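Long-range contacts in putative N-acetylneuraminate lyase ([Ruminococcus] gnavus ATCC 29149, PDB 6RB7), which belongs to the dihydrodipicolinate synthetase family, whose members fold as a beta/alpha barrel followed by C-terminal helices, and assembles here from four chains: residues 292-297 / 322-327; 245-250 / 271-276. One frame throughout, in Å; residues are numbered along the deposited sequence.

Interaction 1 of 2, residues 292-297 / 322-327; sequences KAILKI and KEAAQM
Two helices of the C-terminal helical region meet where Ile294 and Ile297 of helix 287-299 pack on Lys322, Ala324 and Ala325 of helix 317-335. The axes of the two short segments come within 9.3 Å and cross at -60°. The backbones are nearest at Ile294 and Ala325, where the CA atoms are 5.3 Å apart. The small alanine side chain probably helps this close approach.

Ile294 uses both of its branches. With chi1 at -70°, CG2 lies anti to the backbone N and CG1 lies beside it. The longer branch ends in CD1, which touches Ala324 CB at 3.7 Å. The short branch rests against Ala325, with CG2 4.0 Å from CB. Ile297 sits one turn further along and brings its own CG2 to Ala325 CB at 4.1 Å. The Ala325 methyl group is therefore held between the short branches of two isoleucines.

In this family the helices after the barrel pack against each other as a small bundle. Helix 263-281 joins the contact here, because its Met280 touches both Ile294 and Ala324. Asn298 ND2 also donates to Ala325 O, which adds a polar link between the two helices.

The outer end of the contact is more exposed. Lys322 starts with its CB directed away from the partner helix, but CG reaches Ile297 CD1 at 4.1 Å. The lysine chain lies roughly perpendicular to the isoleucine. This is an aliphatic contact, made well before the charged end of the lysine.

Interaction 2 of 2, residues 245-250 / 271-276; sequences GAMPEL and YACNEI
Met247 has chi1 at 55°, which sets CG between the backbone N and the carbonyl carbon. Beyond CG the chain is extended and carries SD and CE to helix 263-281. On the other side, chi1 of Ile276 is -69°. This places CG2 anti to the backbone N, and CG2 meets Met247 SD at 3.7 Å. The Ile276 CD1 branch also touches the sulfur, at 4.0 Å. Met247 and Ile276 run antiparallel alongside one another.

The methyl end of Met247 touches both Ile276 and Cys273. CE lies 4.0 Å from Ile276 CG2 and 4.0 Å from Cys273 CB. It is also 3.8 Å from the carbonyl oxygen Cys273 O. All are plain packing contacts.

Leu250 forms the second half of the contact. Its CB rests on Cys273 SG at 3.8 Å, and its CD1 is 4.1 Å from the same sulfur. CD1 also approaches Ile276 CD1 at 4.3 Å. Cys273 thus meets Leu250 with its sulfur and Met247 with CB and the backbone. All four residues are buried. Helix 317-335 borders the same core, with Ala331 against Leu250 and Met327 against Ile276.

Met247 is also the N-cap residue of helix 248-259, and Leu250 N donates to Met247 O. Asn274 bonds through ND2 to Gln208 of a neighbouring subunit. The contact joins the loop and start of helix 248-259, which follows the eighth barrel strand, 238-241, to helix 263-281, the next helix, consistent with the barrel plus C-terminal helices of the dihydrodipicolinate synthetase family.

Overall arrangement
The centres of interactions 1 and 2 lie 12 Å apart, on the same side of the chain's centre. They are in series along the chain, and helix 263-281 of interaction 2 is followed directly by helix 287-299 of interaction 1. Met327 joins them: its CE is 3.5 Å from Glu275 CG, and its CB is 3.7 Å from Ile276 CG1. A second link runs from Leu295 CD2 to Gly245 O at 3.6 Å. Both contacts are mainly apolar packing. Bicine is bound at Ala260, Gly261 and Lys262, in the short connection between helices 248-259 and 263-281, the two helices that interaction 2 brings together.

Interaction 1 of 2, residues 292-297 / 322-327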
ATOM      1  N   LYS A 292     -14.639  -8.504  26.358  1.00 12.22           N
ATOM      2  CA  LYS A 292     -15.081  -9.596  27.258  1.00 12.70           C
ATOM      3  C   LYS A 292     -14.985  -9.123  28.706  1.00 13.12           C
ATOM      4  O   LYS A 292     -15.868  -9.466  29.487  1.00 13.26           O
ATOM      5  CB  LYS A 292     -14.228 -10.827  26.992  1.00 14.70           C
ATOM      6  CG  LYS A 292     -14.487 -11.430  25.624  1.00 16.13           C
ATOM      7  CD  LYS A 292     -13.663 -12.672  25.316  1.00 15.36           C
ATOM      8  CE  LYS A 292     -13.684 -12.998  23.829  1.00 15.00           C
ATOM      9  NZ  LYS A 292     -13.050 -14.303  23.579  1.00 16.55           N
ATOM     10  N   ALA A 293     -13.975  -8.333  29.049  1.00 13.40           N
ATOM     11  CA  ALA A 293     -13.822  -7.834  30.437  1.00 15.01           C
ATOM     12  C   ALA A 293     -14.944  -6.819  30.756  1.00 14.06           C
ATOM     13  O   ALA A 293     -15.480  -6.799  31.884  1.00 14.49           O
ATOM     14  CB  ALA A 293     -12.454  -7.273  30.660  1.00 13.44           C
ATOM     15  N   ILE A 294     -15.296  -5.968  29.793  1.00 13.21           N
ATOM     16  CA  ILE A 294     -16.423  -5.019  29.943  1.00 12.76           C
ATOM     17  C   ILE A 294     -17.702  -5.814  30.203  1.00 13.34           C
ATOM     18  O   ILE A 294     -18.518  -5.386  31.060  1.00 13.86           O
ATOM     19  CB  ILE A 294     -16.573  -4.105  28.716  1.00 12.85           C
ATOM     20  CG1 ILE A 294     -15.401  -3.127  28.694  1.00 14.44           C
ATOM     21  CG2 ILE A 294     -17.903  -3.400  28.723  1.00 14.56           C
ATOM     22  CD1 ILE A 294     -15.272  -2.342  27.402  1.00 14.21           C
ATOM     23  N   LEU A 295     -17.960  -6.872  29.452  1.00 13.54           N
ATOM     24  CA  LEU A 295     -19.224  -7.628  29.614  1.00 13.27           C
ATOM     25  C   LEU A 295     -19.244  -8.331  30.976  1.00 14.21           C
ATOM     26  O   LEU A 295     -20.338  -8.514  31.511  1.00 14.95           O
ATOM     27  CB  LEU A 295     -19.405  -8.602  28.450  1.00 14.31           C
ATOM     28  CG  LEU A 295     -19.726  -7.902  27.130  1.00 15.47           C
ATOM     29  CD1 LEU A 295     -19.774  -8.915  26.019  1.00 16.46           C
ATOM     30  CD2 LEU A 295     -21.005  -7.110  27.262  1.00 16.45           C
ATOM     31  N   LYS A 296     -18.092  -8.690  31.513  1.00 13.44           N
ATOM     32  CA  LYS A 296     -18.083  -9.206  32.928  1.00 16.11           C
ATOM     33  C   LYS A 296     -18.523  -8.096  33.875  1.00 15.50           C
ATOM     34  O   LYS A 296     -19.389  -8.352  34.733  1.00 17.57           O
ATOM     35  CB  LYS A 296     -16.701  -9.770  33.266  1.00 16.66           C
ATOM     36  CG  LYS A 296     -16.555 -10.234  34.703  1.00 23.80           C
ATOM     37  CD  LYS A 296     -15.195 -10.921  34.898  1.00 35.68           C
ATOM     38  CE  LYS A 296     -15.094 -11.773  36.147  1.00 72.17           C
ATOM     39  NZ  LYS A 296     -16.242 -12.701  36.222  1.00 77.15           N
ATOM     40  N   ILE A 297     -17.991  -6.874  33.760  1.00 15.02           N
ATOM     41  CA  ILE A 297     -18.362  -5.737  34.651  1.00 15.49           C
ATOM     42  C   ILE A 297     -19.816  -5.359  34.472  1.00 17.77           C
ATOM     43  O   ILE A 297     -20.546  -5.225  35.479  1.00 17.82           O
ATOM     44  CB  ILE A 297     -17.440  -4.535  34.378  1.00 16.07           C
ATOM     45  CG1 ILE A 297     -16.014  -4.911  34.724  1.00 18.25           C
ATOM     46  CG2 ILE A 297     -17.941  -3.289  35.075  1.00 18.91           C
ATOM     47  CD1 ILE A 297     -15.007  -3.875  34.339  1.00 20.11           C
ATOM     48  N   LYS A 322     -12.327  -0.473  32.842  1.00 15.38           N
ATOM     49  CA  LYS A 322     -13.349   0.134  33.724  1.00 16.73           C
ATOM     50  C   LYS A 322     -13.832   1.460  33.163  1.00 15.24           C
ATOM     51  O   LYS A 322     -15.050   1.751  33.286  1.00 15.21           O
ATOM     52  CB  LYS A 322     -12.741   0.324  35.112  1.00 18.02           C
ATOM     53  CG  LYS A 322     -12.559  -0.988  35.837  1.00 23.35           C
ATOM     54  CD  LYS A 322     -11.855  -0.756  37.175  1.00 30.55           C
ATOM     55  CE  LYS A 322     -12.710   0.052  38.147  1.00 53.91           C
ATOM     56  NZ  LYS A 322     -11.923   0.980  39.007  1.00 60.11           N
ATOM     57  N   GLU A 323     -12.934   2.262  32.601  1.00 15.87           N
ATOM     58  CA  GLU A 323     -13.322   3.555  31.990  1.00 14.85           C
ATOM     59  C   GLU A 323     -14.269   3.302  30.815  1.00 14.61           C
ATOM     60  O   GLU A 323     -15.341   3.959  30.748  1.00 15.09           O
ATOM     61  CB  GLU A 323     -12.092   4.329  31.561  1.00 19.31           C
ATOM     62  CG  GLU A 323     -12.430   5.712  31.079  1.00 25.62           C
ATOM     63  CD  GLU A 323     -11.208   6.584  30.794  1.00 48.95           C
ATOM     64  OE1 GLU A 323     -10.069   6.019  30.717  1.00 45.81           O
ATOM     65  OE2 GLU A 323     -11.398   7.816  30.592  1.00 45.05           O
ATOM     66  N   ALA A 324     -13.930   2.380  29.930  1.00 15.15           N
ATOM     67  CA  ALA A 324     -14.794   2.094  28.758  1.00 15.55           C
ATOM     68  C   ALA A 324     -16.141   1.552  29.217  1.00 14.81           C
ATOM     69  O   ALA A 324     -17.173   1.949  28.648  1.00 15.10           O
ATOM     70  CB  ALA A 324     -14.113   1.149  27.810  1.00 15.78           C
ATOM     71  N   ALA A 325     -16.161   0.674  30.211  1.00 12.90           N
ATOM     72  CA  ALA A 325     -17.424   0.128  30.741  1.00 13.09           C
ATOM     73  C   ALA A 325     -18.301   1.258  31.287  1.00 15.39           C
ATOM     74  O   ALA A 325     -19.486   1.263  31.007  1.00 15.08           O
ATOM     75  CB  ALA A 325     -17.151  -0.935  31.792  1.00 14.48           C
ATOM     76  N   GLN A 326     -17.716   2.210  32.005  1.00 15.03           N
ATOM     77  CA  GLN A 326     -18.463   3.366  32.534  1.00 15.05           C
ATOM     78  C   GLN A 326     -18.941   4.257  31.384  1.00 16.30           C
ATOM     79  O   GLN A 326     -20.089   4.769  31.446  1.00 16.71           O
ATOM     80  CB  GLN A 326     -17.633   4.154  33.559  1.00 18.99           C
ATOM     81  CG  GLN A 326     -18.454   5.262  34.210  1.00 23.52           C
ATOM     82  CD  GLN A 326     -19.527   4.686  35.092  1.00 34.71           C
ATOM     83  OE1 GLN A 326     -19.257   3.785  35.882  1.00 34.61           O
ATOM     84  NE2 GLN A 326     -20.752   5.175  34.955  1.00 36.09           N
ATOM     85  N   MET A 327     -18.110   4.459  30.354  1.00 14.06           N
ATOM     86  CA  MET A 327     -18.523   5.290  29.203  1.00 14.81           C
ATOM     87  C   MET A 327     -19.779   4.689  28.558  1.00 13.24           C
ATOM     88  O   MET A 327     -20.685   5.451  28.123  1.00 15.34           O
ATOM     89  CB  MET A 327     -17.399   5.415  28.164  1.00 15.66           C
ATOM     90  CG  MET A 327     -16.222   6.204  28.697  1.00 17.94           C
ATOM     91  SD  MET A 327     -14.716   5.998  27.730  1.00 20.58           S
ATOM     92  CE  MET A 327     -15.150   6.883  26.256  1.00 22.30           C
TER

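Interaction 2 of 2, residues 245-250 / 271-276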
ATOM      1  N   GLY A 245     -21.591  -5.902  20.416  1.00 10.71           N
ATOM      2  CA  GLY A 245     -21.886  -6.695  21.627  1.00 12.20           C
ATOM      3  C   GLY A 245     -21.491  -6.002  22.911  1.00 13.57           C
ATOM      4  O   GLY A 245     -22.051  -6.349  23.939  1.00 14.54           O
ATOM      5  N   ALA A 246     -20.594  -5.028  22.861  1.00 12.52           N
ATOM      6  CA  ALA A 246     -20.225  -4.227  24.058  1.00 13.42           C
ATOM      7  C   ALA A 246     -21.363  -3.279  24.452  1.00 13.32           C
ATOM      8  O   ALA A 246     -21.374  -2.799  25.582  1.00 13.87           O
ATOM      9  CB  ALA A 246     -18.983  -3.429  23.782  1.00 14.43           C
ATOM     10  N   MET A 247     -22.209  -2.879  23.503  1.00 13.76           N
ATOM     11  CA  MET A 247     -23.144  -1.735  23.694  1.00 12.01           C
ATOM     12  C   MET A 247     -24.293  -1.813  22.710  1.00 12.69           C
ATOM     13  O   MET A 247     -24.559  -0.884  21.953  1.00 13.49           O
ATOM     14  CB  MET A 247     -22.387  -0.411  23.587  1.00 14.80           C
ATOM     15  CG  MET A 247     -21.618  -0.270  22.320  1.00 12.60           C
ATOM     16  SD  MET A 247     -20.277   0.928  22.583  1.00 18.40           S
ATOM     17  CE  MET A 247     -19.347   0.900  21.053  1.00 14.43           C
ATOM     18  N   PRO A 248     -25.009  -2.959  22.644  1.00 12.22           N
ATOM     19  CA  PRO A 248     -25.959  -3.154  21.557  1.00 12.99           C
ATOM     20  C   PRO A 248     -27.101  -2.143  21.565  1.00 13.62           C
ATOM     21  O   PRO A 248     -27.537  -1.727  20.461  1.00 14.72           O
ATOM     22  CB  PRO A 248     -26.456  -4.595  21.747  1.00 14.44           C
ATOM     23  CG  PRO A 248     -26.109  -4.942  23.162  1.00 15.34           C
ATOM     24  CD  PRO A 248     -24.905  -4.120  23.547  1.00 13.33           C
ATOM     25  N   GLU A 249     -27.508  -1.685  22.749  1.00 13.13           N
ATOM     26  CA  GLU A 249     -28.597  -0.691  22.854  1.00 14.84           C
ATOM     27  C   GLU A 249     -28.206   0.589  22.132  1.00 11.77           C
ATOM     28  O   GLU A 249     -29.114   1.244  21.571  1.00 14.09           O
ATOM     29  CB  GLU A 249     -28.932  -0.320  24.296  1.00 18.44           C
ATOM     30  CG  GLU A 249     -29.371  -1.478  25.143  1.00 24.19           C
ATOM     31  CD  GLU A 249     -28.251  -2.141  25.939  1.00 23.37           C
ATOM     32  OE1 GLU A 249     -27.098  -2.354  25.391  1.00 18.86           O
ATOM     33  OE2 GLU A 249     -28.522  -2.423  27.141  1.00 22.08           O
ATOM     34  N   LEU A 250     -26.924   0.967  22.145  1.00 13.28           N
ATOM     35  CA  LEU A 250     -26.509   2.241  21.502  1.00 13.75           C
ATOM     36  C   LEU A 250     -26.642   2.096  19.986  1.00 12.56           C
ATOM     37  O   LEU A 250     -27.138   3.009  19.331  1.00 12.70           O
ATOM     38  CB  LEU A 250     -25.080   2.617  21.891  1.00 13.69           C
ATOM     39  CG  LEU A 250     -24.862   2.943  23.362  1.00 15.93           C
ATOM     40  CD1 LEU A 250     -23.423   3.322  23.618  1.00 15.15           C
ATOM     41  CD2 LEU A 250     -25.813   4.072  23.801  1.00 16.32           C
ATOM     42  N   TYR A 271     -20.790   9.436  17.668  1.00 10.62           N
ATOM     43  CA  TYR A 271     -19.565  10.009  18.266  1.00 11.96           C
ATOM     44  C   TYR A 271     -19.274   9.349  19.616  1.00 11.97           C
ATOM     45  O   TYR A 271     -18.127   9.095  19.934  1.00 14.15           O
ATOM     46  CB  TYR A 271     -19.650  11.533  18.366  1.00 12.04           C
ATOM     47  CG  TYR A 271     -19.288  12.263  17.107  1.00 11.32           C
ATOM     48  CD1 TYR A 271     -19.819  11.909  15.868  1.00 11.40           C
ATOM     49  CD2 TYR A 271     -18.461  13.363  17.132  1.00 13.25           C
ATOM     50  CE1 TYR A 271     -19.516  12.597  14.715  1.00 12.79           C
ATOM     51  CE2 TYR A 271     -18.126  14.060  15.981  1.00 12.19           C
ATOM     52  CZ  TYR A 271     -18.649  13.674  14.767  1.00 12.71           C
ATOM     53  OH  TYR A 271     -18.331  14.399  13.651  1.00 12.99           O
ATOM     54  N   ALA A 272     -20.310   9.065  20.397  1.00 13.60           N
ATOM     55  CA  ALA A 272     -20.131   8.394  21.701  1.00 12.75           C
ATOM     56  C   ALA A 272     -19.630   6.966  21.485  1.00 13.80           C
ATOM     57  O   ALA A 272     -18.706   6.565  22.211  1.00 14.62           O
ATOM     58  CB  ALA A 272     -21.427   8.390  22.455  1.00 14.78           C
ATOM     59  N   CYS A 273     -20.216   6.246  20.535  1.00 13.35           N
ATOM     60  CA  CYS A 273     -19.754   4.880  20.204  1.00 12.40           C
ATOM     61  C   CYS A 273     -18.292   4.943  19.795  1.00 11.00           C
ATOM     62  O   CYS A 273     -17.487   4.107  20.242  1.00 12.40           O
ATOM     63  CB  CYS A 273     -20.567   4.217  19.102  1.00 11.16           C
ATOM     64  SG  CYS A 273     -22.244   3.814  19.672  1.00 15.60           S
ATOM     65  N   ASN A 274     -17.930   5.863  18.902  1.00 11.66           N
ATOM     66  CA  ASN A 274     -16.558   5.906  18.372  1.00 11.90           C
ATOM     67  C   ASN A 274     -15.579   6.202  19.517  1.00 12.46           C
ATOM     68  O   ASN A 274     -14.496   5.533  19.557  1.00 14.43           O
ATOM     69  CB  ASN A 274     -16.415   6.876  17.207  1.00 12.99           C
ATOM     70  CG  ASN A 274     -17.139   6.387  15.971  1.00 12.84           C
ATOM     71  OD1 ASN A 274     -17.893   5.405  16.040  1.00 12.93           O
ATOM     72  ND2 ASN A 274     -16.903   7.022  14.822  1.00 12.49           N
ATOM     73  N   GLU A 275     -15.918   7.129  20.418  1.00 12.18           N
ATOM     74  CA  GLU A 275     -15.040   7.437  21.573  1.00 13.71           C
ATOM     75  C   GLU A 275     -14.796   6.165  22.392  1.00 13.75           C
ATOM     76  O   GLU A 275     -13.653   5.939  22.850  1.00 14.67           O
ATOM     77  CB  GLU A 275     -15.713   8.545  22.382  1.00 17.42           C
ATOM     78  CG  GLU A 275     -14.902   9.084  23.526  1.00 25.87           C
ATOM     79  CD  GLU A 275     -15.636  10.134  24.357  1.00 35.83           C
ATOM     80  OE1 GLU A 275     -16.893   9.988  24.643  1.00 27.31           O
ATOM     81  OE2 GLU A 275     -14.962  11.116  24.736  1.00 44.63           O
ATOM     82  N   ILE A 276     -15.844   5.377  22.601  1.00 11.82           N
ATOM     83  CA  ILE A 276     -15.723   4.101  23.341  1.00 14.18           C
ATOM     84  C   ILE A 276     -14.799   3.166  22.568  1.00 13.51           C
ATOM     85  O   ILE A 276     -13.931   2.522  23.163  1.00 14.89           O
ATOM     86  CB  ILE A 276     -17.120   3.504  23.626  1.00 11.93           C
ATOM     87  CG1 ILE A 276     -17.861   4.374  24.635  1.00 14.69           C
ATOM     88  CG2 ILE A 276     -17.041   2.051  24.056  1.00 13.81           C
ATOM     89  CD1 ILE A 276     -19.335   4.242  24.601  1.00 13.78           C
TER